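Local coordinates for putative exotoxin (superantigen) (Streptococcus pyogenes, PDB 1TY0), which is a streptococcal pyrogenic exotoxin, a superantigen thought to act as a toxin by engaging T-cell receptors, and binds zinc, at residues K126-R139 against Y190-F204. Numbering follows the deposited sequence.
Sequences KPIFTIQEFDFKIR and YKDNKTINMKDFSHF
The carboxylate of D135 is gripped from two segments: Y190 OH donates to OD2 at 2.5 Å, arriving from above the carboxylate plane, while R139 NE forms a salt bridge to OD1 that is in plane for the guanidinium but comes from above the carboxylate plane. This buried pair lies in the beta-grasp domain of the superantigen fold, whose central helix begins at residue 131 and packs against the mixed sheet. Y18 OH of helix 5-18 is also hydrogen-bonded to Y190 OH, tying the N-terminal helix to the same spot. Q132, extended with CG anti to the backbone N (chi1 176°), lies flat over the phenol: its CG sits 3.5 Å from the centroid of the Y190 ring in a CH-pi contact, while NE2 donates to Y88 O and OE1 accepts from L75 N of the OB-fold domain. Strand 128-130, which leads into the helix, pairs with 195-197 in a two-stranded antiparallel sheet, with F129 and I196 as its hydrogen-bonded pair; T130 OG1 then caps the helix by accepting from E133 N. On the sheet-facing side of the helix, F134 turns its edge toward the face of F204 (planes at 71°). Beside the two-stranded sheet, M198 bends back until its CE lies 3.5 Å from F129 CE2.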
# COMPACT_ATOMS: atom_id res chain seq x y z
N LYS A 126 7.41 15.06 -11.48
CA LYS A 126 6.48 16.10 -11.89
C LYS A 126 7.03 17.49 -11.55
O LYS A 126 7.70 17.67 -10.53
CB LYS A 126 5.10 15.87 -11.25
CG LYS A 126 5.13 15.57 -9.76
CD LYS A 126 3.71 15.38 -9.19
CE LYS A 126 3.07 14.07 -9.63
NZ LYS A 126 3.80 12.87 -9.13
N PRO A 127 6.76 18.48 -12.41
CA PRO A 127 7.22 19.87 -12.23
C PRO A 127 6.51 20.60 -11.09
O PRO A 127 7.03 21.59 -10.56
CB PRO A 127 6.96 20.50 -13.59
CG PRO A 127 5.73 19.78 -14.05
CD PRO A 127 6.05 18.34 -13.70
N ILE A 128 5.33 20.11 -10.73
CA ILE A 128 4.53 20.68 -9.65
C ILE A 128 4.16 19.47 -8.80
O ILE A 128 3.59 18.51 -9.32
CB ILE A 128 3.25 21.33 -10.19
CG1 ILE A 128 3.61 22.44 -11.18
CG2 ILE A 128 2.43 21.91 -9.06
CD1 ILE A 128 2.42 23.03 -11.89
N PHE A 129 4.50 19.50 -7.52
CA PHE A 129 4.21 18.35 -6.66
C PHE A 129 3.68 18.74 -5.29
O PHE A 129 3.86 19.87 -4.82
CB PHE A 129 5.48 17.50 -6.50
CG PHE A 129 6.63 18.22 -5.84
CD1 PHE A 129 6.73 18.25 -4.45
CD2 PHE A 129 7.58 18.89 -6.60
CE1 PHE A 129 7.77 18.94 -3.82
CE2 PHE A 129 8.63 19.58 -5.98
CZ PHE A 129 8.72 19.61 -4.59
N THR A 130 3.01 17.79 -4.63
CA THR A 130 2.46 18.06 -3.30
C THR A 130 3.50 17.75 -2.23
O THR A 130 4.40 16.92 -2.43
CB THR A 130 1.22 17.19 -3.01
OG1 THR A 130 1.58 15.80 -3.02
CG2 THR A 130 0.14 17.43 -4.05
N ILE A 131 3.39 18.43 -1.10
CA ILE A 131 4.29 18.18 0.00
C ILE A 131 4.01 16.75 0.46
O ILE A 131 4.89 16.07 0.97
CB ILE A 131 4.05 19.18 1.15
CG1 ILE A 131 4.45 20.58 0.67
CG2 ILE A 131 4.85 18.77 2.40
CD1 ILE A 131 4.25 21.68 1.69
N GLN A 132 2.78 16.28 0.25
CA GLN A 132 2.43 14.91 0.62
C GLN A 132 3.36 13.92 -0.08
O GLN A 132 3.86 12.99 0.54
CB GLN A 132 0.97 14.59 0.25
CG GLN A 132 0.58 13.14 0.54
CD GLN A 132 -0.92 12.84 0.36
OE1 GLN A 132 -1.37 11.74 0.68
NE2 GLN A 132 -1.68 13.81 -0.13
N GLU A 133 3.60 14.13 -1.37
CA GLU A 133 4.48 13.22 -2.11
C GLU A 133 5.90 13.31 -1.58
O GLU A 133 6.57 12.29 -1.37
CB GLU A 133 4.48 13.55 -3.60
CG GLU A 133 5.38 12.62 -4.40
CD GLU A 133 5.30 12.84 -5.90
OE1 GLU A 133 4.33 13.47 -6.38
OE2 GLU A 133 6.22 12.38 -6.61
N PHE A 134 6.38 14.53 -1.37
CA PHE A 134 7.74 14.72 -0.86
C PHE A 134 7.87 14.11 0.54
O PHE A 134 8.84 13.40 0.83
CB PHE A 134 8.07 16.21 -0.82
CG PHE A 134 9.53 16.50 -0.68
CD1 PHE A 134 10.17 16.35 0.55
CD2 PHE A 134 10.28 16.90 -1.78
CE1 PHE A 134 11.53 16.59 0.68
CE2 PHE A 134 11.64 17.15 -1.66
CZ PHE A 134 12.27 16.99 -0.43
N ASP A 135 6.88 14.38 1.39
CA ASP A 135 6.88 13.88 2.76
C ASP A 135 6.90 12.35 2.80
O ASP A 135 7.70 11.74 3.51
CB ASP A 135 5.66 14.44 3.50
CG ASP A 135 5.69 14.17 5.00
OD1 ASP A 135 6.79 13.99 5.56
OD2 ASP A 135 4.60 14.15 5.62
N PHE A 136 6.01 11.73 2.04
CA PHE A 136 5.95 10.28 1.99
C PHE A 136 7.29 9.67 1.57
O PHE A 136 7.81 8.76 2.22
CB PHE A 136 4.87 9.81 1.02
CG PHE A 136 4.96 8.35 0.68
CD1 PHE A 136 4.57 7.38 1.60
CD2 PHE A 136 5.48 7.94 -0.55
CE1 PHE A 136 4.69 6.02 1.30
CE2 PHE A 136 5.61 6.59 -0.86
CZ PHE A 136 5.21 5.63 0.07
N LYS A 137 7.85 10.18 0.48
CA LYS A 137 9.11 9.65 -0.02
C LYS A 137 10.28 9.84 0.93
O LYS A 137 11.07 8.93 1.14
CB LYS A 137 9.43 10.24 -1.39
CG LYS A 137 8.43 9.79 -2.46
CD LYS A 137 8.77 10.30 -3.85
CE LYS A 137 7.85 9.63 -4.87
NZ LYS A 137 8.01 10.16 -6.25
N ILE A 138 10.37 11.03 1.53
CA ILE A 138 11.46 11.28 2.47
C ILE A 138 11.30 10.44 3.73
O ILE A 138 12.28 9.92 4.26
CB ILE A 138 11.55 12.78 2.85
CG1 ILE A 138 12.76 13.01 3.76
CG2 ILE A 138 10.28 13.22 3.54
CD1 ILE A 138 13.08 14.47 3.98
N ARG A 139 10.07 10.27 4.22
CA ARG A 139 9.89 9.45 5.42
C ARG A 139 10.30 8.01 5.11
O ARG A 139 10.96 7.36 5.92
CB ARG A 139 8.45 9.49 5.92
CG ARG A 139 8.07 10.82 6.52
CD ARG A 139 6.75 10.76 7.27
NE ARG A 139 6.21 12.10 7.45
CZ ARG A 139 5.55 12.51 8.53
NH1 ARG A 139 5.35 11.70 9.55
NH2 ARG A 139 5.07 13.75 8.56
N TYR A 190 -2.72 16.32 5.03
CA TYR A 190 -2.57 16.52 3.59
C TYR A 190 -3.79 17.12 2.91
O TYR A 190 -3.77 17.38 1.72
CB TYR A 190 -2.18 15.20 2.90
CG TYR A 190 -0.91 14.57 3.43
CD1 TYR A 190 0.26 15.31 3.58
CD2 TYR A 190 -0.87 13.21 3.78
CE1 TYR A 190 1.43 14.74 4.07
CE2 TYR A 190 0.30 12.62 4.27
CZ TYR A 190 1.45 13.39 4.41
OH TYR A 190 2.61 12.83 4.88
N LYS A 191 -4.87 17.33 3.67
CA LYS A 191 -6.06 17.91 3.07
C LYS A 191 -5.80 19.35 2.62
O LYS A 191 -6.56 19.89 1.81
CB LYS A 191 -7.24 17.88 4.05
CG LYS A 191 -7.77 16.48 4.29
CD LYS A 191 -8.97 16.48 5.22
CE LYS A 191 -10.11 17.32 4.67
NZ LYS A 191 -11.35 17.12 5.48
N ASP A 192 -4.74 19.98 3.12
CA ASP A 192 -4.45 21.34 2.68
C ASP A 192 -3.91 21.35 1.25
O ASP A 192 -3.73 22.42 0.65
CB ASP A 192 -3.46 22.05 3.61
CG ASP A 192 -2.13 21.33 3.75
OD1 ASP A 192 -1.76 20.56 2.84
OD2 ASP A 192 -1.45 21.54 4.78
N ASN A 193 -3.65 20.16 0.70
CA ASN A 193 -3.16 20.00 -0.67
C ASN A 193 -1.98 20.93 -0.95
O ASN A 193 -1.82 21.42 -2.06
CB ASN A 193 -4.29 20.32 -1.67
CG ASN A 193 -4.10 19.62 -3.02
OD1 ASN A 193 -4.27 20.24 -4.07
ND2 ASN A 193 -3.79 18.34 -2.99
N LYS A 194 -1.14 21.17 0.07
CA LYS A 194 0.01 22.05 -0.12
C LYS A 194 0.85 21.59 -1.29
O LYS A 194 1.26 20.43 -1.37
CB LYS A 194 0.85 22.13 1.16
CG LYS A 194 0.31 23.13 2.17
CD LYS A 194 1.30 23.36 3.31
CE LYS A 194 0.80 24.47 4.22
NZ LYS A 194 1.73 24.71 5.36
N THR A 195 1.14 22.53 -2.18
CA THR A 195 1.88 22.24 -3.39
C THR A 195 3.10 23.14 -3.59
O THR A 195 3.11 24.30 -3.18
CB THR A 195 0.91 22.39 -4.59
OG1 THR A 195 -0.13 21.41 -4.48
CG2 THR A 195 1.63 22.22 -5.91
N ILE A 196 4.11 22.58 -4.24
CA ILE A 196 5.35 23.30 -4.53
C ILE A 196 5.74 23.11 -5.99
O ILE A 196 5.59 22.02 -6.54
CB ILE A 196 6.52 22.76 -3.68
CG1 ILE A 196 6.24 22.93 -2.20
CG2 ILE A 196 7.82 23.47 -4.07
CD1 ILE A 196 7.31 22.33 -1.29
N ASN A 197 6.24 24.18 -6.61
CA ASN A 197 6.70 24.09 -7.99
C ASN A 197 8.18 23.76 -7.87
O ASN A 197 8.93 24.47 -7.19
CB ASN A 197 6.53 25.43 -8.72
CG ASN A 197 5.08 25.87 -8.79
OD1 ASN A 197 4.21 25.12 -9.22
ND2 ASN A 197 4.82 27.11 -8.38
N MET A 198 8.61 22.69 -8.52
CA MET A 198 10.01 22.27 -8.45
C MET A 198 11.00 23.40 -8.74
O MET A 198 12.10 23.42 -8.20
CB MET A 198 10.26 21.10 -9.40
CG MET A 198 11.66 20.51 -9.30
SD MET A 198 12.06 19.88 -7.65
CE MET A 198 11.37 18.23 -7.75
N LYS A 199 10.61 24.33 -9.60
CA LYS A 199 11.50 25.43 -9.96
C LYS A 199 11.72 26.40 -8.80
O LYS A 199 12.70 27.15 -8.80
CB LYS A 199 10.96 26.19 -11.17
CG LYS A 199 9.62 26.88 -10.96
CD LYS A 199 9.23 27.67 -12.20
CE LYS A 199 7.85 28.31 -12.06
NZ LYS A 199 7.76 29.20 -10.87
N ASP A 200 10.82 26.37 -7.82
CA ASP A 200 10.92 27.24 -6.65
C ASP A 200 11.59 26.49 -5.50
O ASP A 200 11.91 27.08 -4.46
CB ASP A 200 9.54 27.71 -6.18
CG ASP A 200 8.83 28.54 -7.23
OD1 ASP A 200 9.49 29.37 -7.88
OD2 ASP A 200 7.60 28.38 -7.38
N PHE A 201 11.80 25.19 -5.69
CA PHE A 201 12.42 24.35 -4.67
C PHE A 201 13.93 24.57 -4.61
O PHE A 201 14.62 24.46 -5.63
CB PHE A 201 12.13 22.88 -4.98
CG PHE A 201 12.79 21.93 -4.03
CD1 PHE A 201 12.31 21.78 -2.73
CD2 PHE A 201 13.89 21.18 -4.43
CE1 PHE A 201 12.93 20.89 -1.84
CE2 PHE A 201 14.51 20.29 -3.56
CZ PHE A 201 14.03 20.15 -2.26
N SER A 202 14.45 24.86 -3.42
CA SER A 202 15.88 25.08 -3.25
C SER A 202 16.57 23.84 -2.71
O SER A 202 17.49 23.31 -3.32
CB SER A 202 16.13 26.25 -2.31
OG SER A 202 17.51 26.38 -2.03
N HIS A 203 16.12 23.39 -1.55
CA HIS A 203 16.67 22.20 -0.90
C HIS A 203 15.81 21.88 0.30
O HIS A 203 14.81 22.55 0.56
CB HIS A 203 18.10 22.46 -0.43
CG HIS A 203 18.22 23.56 0.57
ND1 HIS A 203 18.09 24.90 0.24
CD2 HIS A 203 18.41 23.53 1.91
CE1 HIS A 203 18.20 25.63 1.33
NE2 HIS A 203 18.40 24.83 2.36
N PHE A 204 16.19 20.85 1.04
CA PHE A 204 15.44 20.47 2.23
C PHE A 204 16.41 20.17 3.36
O PHE A 204 17.61 19.99 3.14
CB PHE A 204 14.55 19.26 1.94
CG PHE A 204 15.30 17.96 1.81
CD1 PHE A 204 15.58 17.20 2.93
CD2 PHE A 204 15.71 17.51 0.56
CE1 PHE A 204 16.28 15.99 2.82
CE2 PHE A 204 16.40 16.30 0.43
CZ PHE A 204 16.68 15.54 1.56
O HOH W 1 8.41 23.94 -11.54
O HOH W 2 0.51 18.25 0.37
O HOH W 3 -1.74 16.75 -0.23